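Local coordinates for protein phosphodiesterase (Candida albicans, PDB 6CPU) that belongs to the HD-domain phosphodiesterase superfamily and has a largely helical fold that holds a zinc and a magnesium ion, at residues 31-35 / 261-265. Numbering follows the deposited sequence.
Sequences HLFKK and FIVRD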
ATOM      1  N   HIS A  31      13.065  16.035   1.938  1.00 20.98           N
ATOM      2  CA  HIS A  31      12.802  15.821   3.364  1.00 20.72           C
ATOM      3  C   HIS A  31      11.402  15.229   3.566  1.00 20.32           C
ATOM      4  O   HIS A  31      11.227  14.300   4.363  1.00 20.62           O
ATOM      5  CB  HIS A  31      12.945  17.162   4.088  1.00 21.27           C
ATOM      6  CG  HIS A  31      12.582  17.136   5.535  1.00 21.84           C
ATOM      7  ND1 HIS A  31      13.428  16.649   6.508  1.00 22.82           N
ATOM      8  CD2 HIS A  31      11.488  17.592   6.184  1.00 22.77           C
ATOM      9  CE1 HIS A  31      12.862  16.791   7.692  1.00 23.37           C
ATOM     10  NE2 HIS A  31      11.682  17.355   7.524  1.00 23.14           N
ATOM     11  N   LEU A  32      10.417  15.772   2.844  1.00 18.45           N
ATOM     12  CA  LEU A  32       9.037  15.305   2.956  1.00 19.07           C
ATOM     13  C   LEU A  32       8.879  13.891   2.421  1.00 18.55           C
ATOM     14  O   LEU A  32       8.193  13.100   3.043  1.00 19.36           O
ATOM     15  CB  LEU A  32       8.073  16.252   2.237  1.00 18.49           C
ATOM     16  CG  LEU A  32       7.976  17.653   2.824  1.00 18.22           C
ATOM     17  CD1 LEU A  32       7.061  18.458   1.937  1.00 18.57           C
ATOM     18  CD2 LEU A  32       7.462  17.637   4.254  1.00 19.30           C
ATOM     19  N   PHE A  33       9.497  13.574   1.272  1.00 18.79           N
ATOM     20  CA  PHE A  33       9.396  12.210   0.695  1.00 19.50           C
ATOM     21  C   PHE A  33       9.908  11.142   1.664  1.00 19.00           C
ATOM     22  O   PHE A  33       9.372  10.032   1.694  1.00 20.47           O
ATOM     23  CB  PHE A  33      10.142  12.085  -0.636  1.00 20.44           C
ATOM     24  CG  PHE A  33       9.334  12.486  -1.849  1.00 20.24           C
ATOM     25  CD1 PHE A  33       8.115  11.883  -2.139  1.00 19.84           C
ATOM     26  CD2 PHE A  33       9.822  13.443  -2.734  1.00 20.50           C
ATOM     27  CE1 PHE A  33       7.390  12.249  -3.261  1.00 20.26           C
ATOM     28  CE2 PHE A  33       9.109  13.796  -3.857  1.00 20.04           C
ATOM     29  CZ  PHE A  33       7.895  13.204  -4.128  1.00 19.68           C
ATOM     30  N   LYS A  34      10.938  11.478   2.446  1.00 19.44           N
ATOM     31  CA  LYS A  34      11.570  10.520   3.352  1.00 20.45           C
ATOM     32  C   LYS A  34      10.749  10.213   4.601  1.00 21.39           C
ATOM     33  O   LYS A  34      11.011   9.212   5.274  1.00 20.74           O
ATOM     34  CB  LYS A  34      12.975  10.997   3.747  1.00 21.74           C
ATOM     35  CG  LYS A  34      13.974  10.805   2.621  1.00 22.96           C
ATOM     36  CD  LYS A  34      15.414  10.994   3.055  1.00 25.51           C
ATOM     37  CE  LYS A  34      15.763  12.452   3.213  1.00 28.15           C
ATOM     38  NZ  LYS A  34      17.246  12.615   3.283  1.00 29.55           N
ATOM     39  N   LYS A  35       9.743  11.037   4.893  1.00 22.02           N
ATOM     40  CA  LYS A  35       8.894  10.818   6.070  1.00 22.69           C
ATOM     41  C   LYS A  35       8.182   9.455   6.127  1.00 21.66           C
ATOM     42  O   LYS A  35       7.954   8.913   7.232  1.00 22.41           O
ATOM     43  CB  LYS A  35       7.911  11.976   6.237  1.00 23.65           C
ATOM     44  CG  LYS A  35       8.657  13.225   6.681  1.00 25.17           C
ATOM     45  CD  LYS A  35       7.740  14.349   7.065  1.00 27.64           C
ATOM     46  CE  LYS A  35       8.533  15.479   7.688  1.00 28.52           C
ATOM     47  NZ  LYS A  35       8.889  15.190   9.102  1.00 29.16           N
ATOM     48  N   PHE A 261       7.458   5.968  -4.846  1.00 18.90           N
ATOM     49  CA  PHE A 261       7.429   6.870  -3.682  1.00 19.34           C
ATOM     50  C   PHE A 261       6.035   7.452  -3.479  1.00 19.00           C
ATOM     51  O   PHE A 261       5.543   7.542  -2.346  1.00 19.28           O
ATOM     52  CB  PHE A 261       8.443   8.007  -3.820  1.00 20.12           C
ATOM     53  CG  PHE A 261       9.774   7.719  -3.209  1.00 21.07           C
ATOM     54  CD1 PHE A 261      10.711   6.952  -3.878  1.00 21.02           C
ATOM     55  CD2 PHE A 261      10.115   8.266  -1.979  1.00 23.02           C
ATOM     56  CE1 PHE A 261      11.951   6.698  -3.324  1.00 22.62           C
ATOM     57  CE2 PHE A 261      11.355   8.017  -1.417  1.00 24.50           C
ATOM     58  CZ  PHE A 261      12.272   7.224  -2.087  1.00 23.37           C
ATOM     59  N   ILE A 262       5.403   7.845  -4.581  1.00 19.31           N
ATOM     60  CA  ILE A 262       4.039   8.370  -4.569  1.00 20.77           C
ATOM     61  C   ILE A 262       3.063   7.328  -4.029  1.00 19.25           C
ATOM     62  O   ILE A 262       2.222   7.659  -3.206  1.00 18.41           O
ATOM     63  CB  ILE A 262       3.554   8.778  -5.992  1.00 22.61           C
ATOM     64  CG1 ILE A 262       4.271  10.012  -6.561  1.00 25.49           C
ATOM     65  CG2 ILE A 262       2.045   8.956  -6.045  1.00 24.10           C
ATOM     66  CD1 ILE A 262       5.046  10.858  -5.612  1.00 26.50           C
ATOM     67  N   VAL A 263       3.208   6.073  -4.465  1.00 17.97           N
ATOM     68  CA  VAL A 263       2.367   4.980  -3.960  1.00 17.72           C
ATOM     69  C   VAL A 263       2.596   4.776  -2.463  1.00 16.84           C
ATOM     70  O   VAL A 263       1.632   4.700  -1.691  1.00 17.02           O
ATOM     71  CB  VAL A 263       2.638   3.641  -4.696  1.00 18.66           C
ATOM     72  CG1 VAL A 263       1.932   2.489  -3.991  1.00 18.93           C
ATOM     73  CG2 VAL A 263       2.189   3.717  -6.144  1.00 19.33           C
ATOM     74  N   ARG A 264       3.854   4.691  -2.049  1.00 16.37           N
ATOM     75  CA  ARG A 264       4.176   4.511  -0.617  1.00 16.63           C
ATOM     76  C   ARG A 264       3.531   5.610   0.230  1.00 16.83           C
ATOM     77  O   ARG A 264       2.969   5.338   1.301  1.00 15.76           O
ATOM     78  CB  ARG A 264       5.686   4.470  -0.396  1.00 16.92           C
ATOM     79  CG  ARG A 264       6.088   4.249   1.043  1.00 16.76           C
ATOM     80  CD  ARG A 264       7.588   4.175   1.192  1.00 17.49           C
ATOM     81  NE  ARG A 264       8.216   5.499   1.210  1.00 17.21           N
ATOM     82  CZ  ARG A 264       9.503   5.722   1.441  1.00 18.15           C
ATOM     83  NH1 ARG A 264      10.341   4.713   1.621  1.00 18.67           N
ATOM     84  NH2 ARG A 264       9.965   6.966   1.493  1.00 18.50           N
ATOM     85  N   ASP A 265       3.567   6.842  -0.277  1.00 16.53           N
ATOM     86  CA  ASP A 265       2.962   7.991   0.401  1.00 18.81           C
ATOM     87  C   ASP A 265       1.431   7.911   0.586  1.00 18.10           C
ATOM     88  O   ASP A 265       0.880   8.639   1.414  1.00 18.64           O
ATOM     89  CB  ASP A 265       3.316   9.307  -0.332  1.00 20.45           C
ATOM     90  CG  ASP A 265       4.775   9.736  -0.145  1.00 23.27           C
ATOM     91  OD1 ASP A 265       5.470   9.198   0.751  1.00 24.32           O
ATOM     92  OD2 ASP A 265       5.238  10.635  -0.911  1.00 26.29           O
TER
HETATM   93  O   HOH W   1       6.136  11.243   2.577  1.00 19.20           O
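With CG anti to the backbone N (chi1 -178°) and a bend at chi3, the R264 side chain runs out from its helix and turns its guanidinium toward the main chain of F33. There R264 NH2 donates to F33 O at 3.1 Å; the carbonyl oxygen lies in the guanidinium plane, although the bond itself is bent, 137° at the hydrogen. Arginine suits this place because a long arm with several N-H groups can hold several partners at once: NH1 forms a salt bridge with D228. The F33 ring packs against segment 261-265, and a flat ring suits it by offering two kinds of surface. Its face takes the edge of F261, itself aromatic, in an offset edge-to-face pair, planes at 80°, while its own edge meets I262 and D265. I262 reaches it with an apolar methyl, CD1, 3.6 Å from F33 CE1. D265 OD2 lies 3.4 Å from F33 CD1, the carboxylate nearly coplanar with the ring, so partly positive ring hydrogens probably face the oxygen. Aspartate's second oxygen, OD1, accepts from T36 OG1 and from a water that also donates to L32 O, bridging that backbone to the carboxylate. F95 and F196 add edge-to-face contacts to F33. Helix 25-34, which follows strand 16-21 of the parallel sheet, meets helix 253-264 through F33, with helices 84-94 and 227-242 packing alongside.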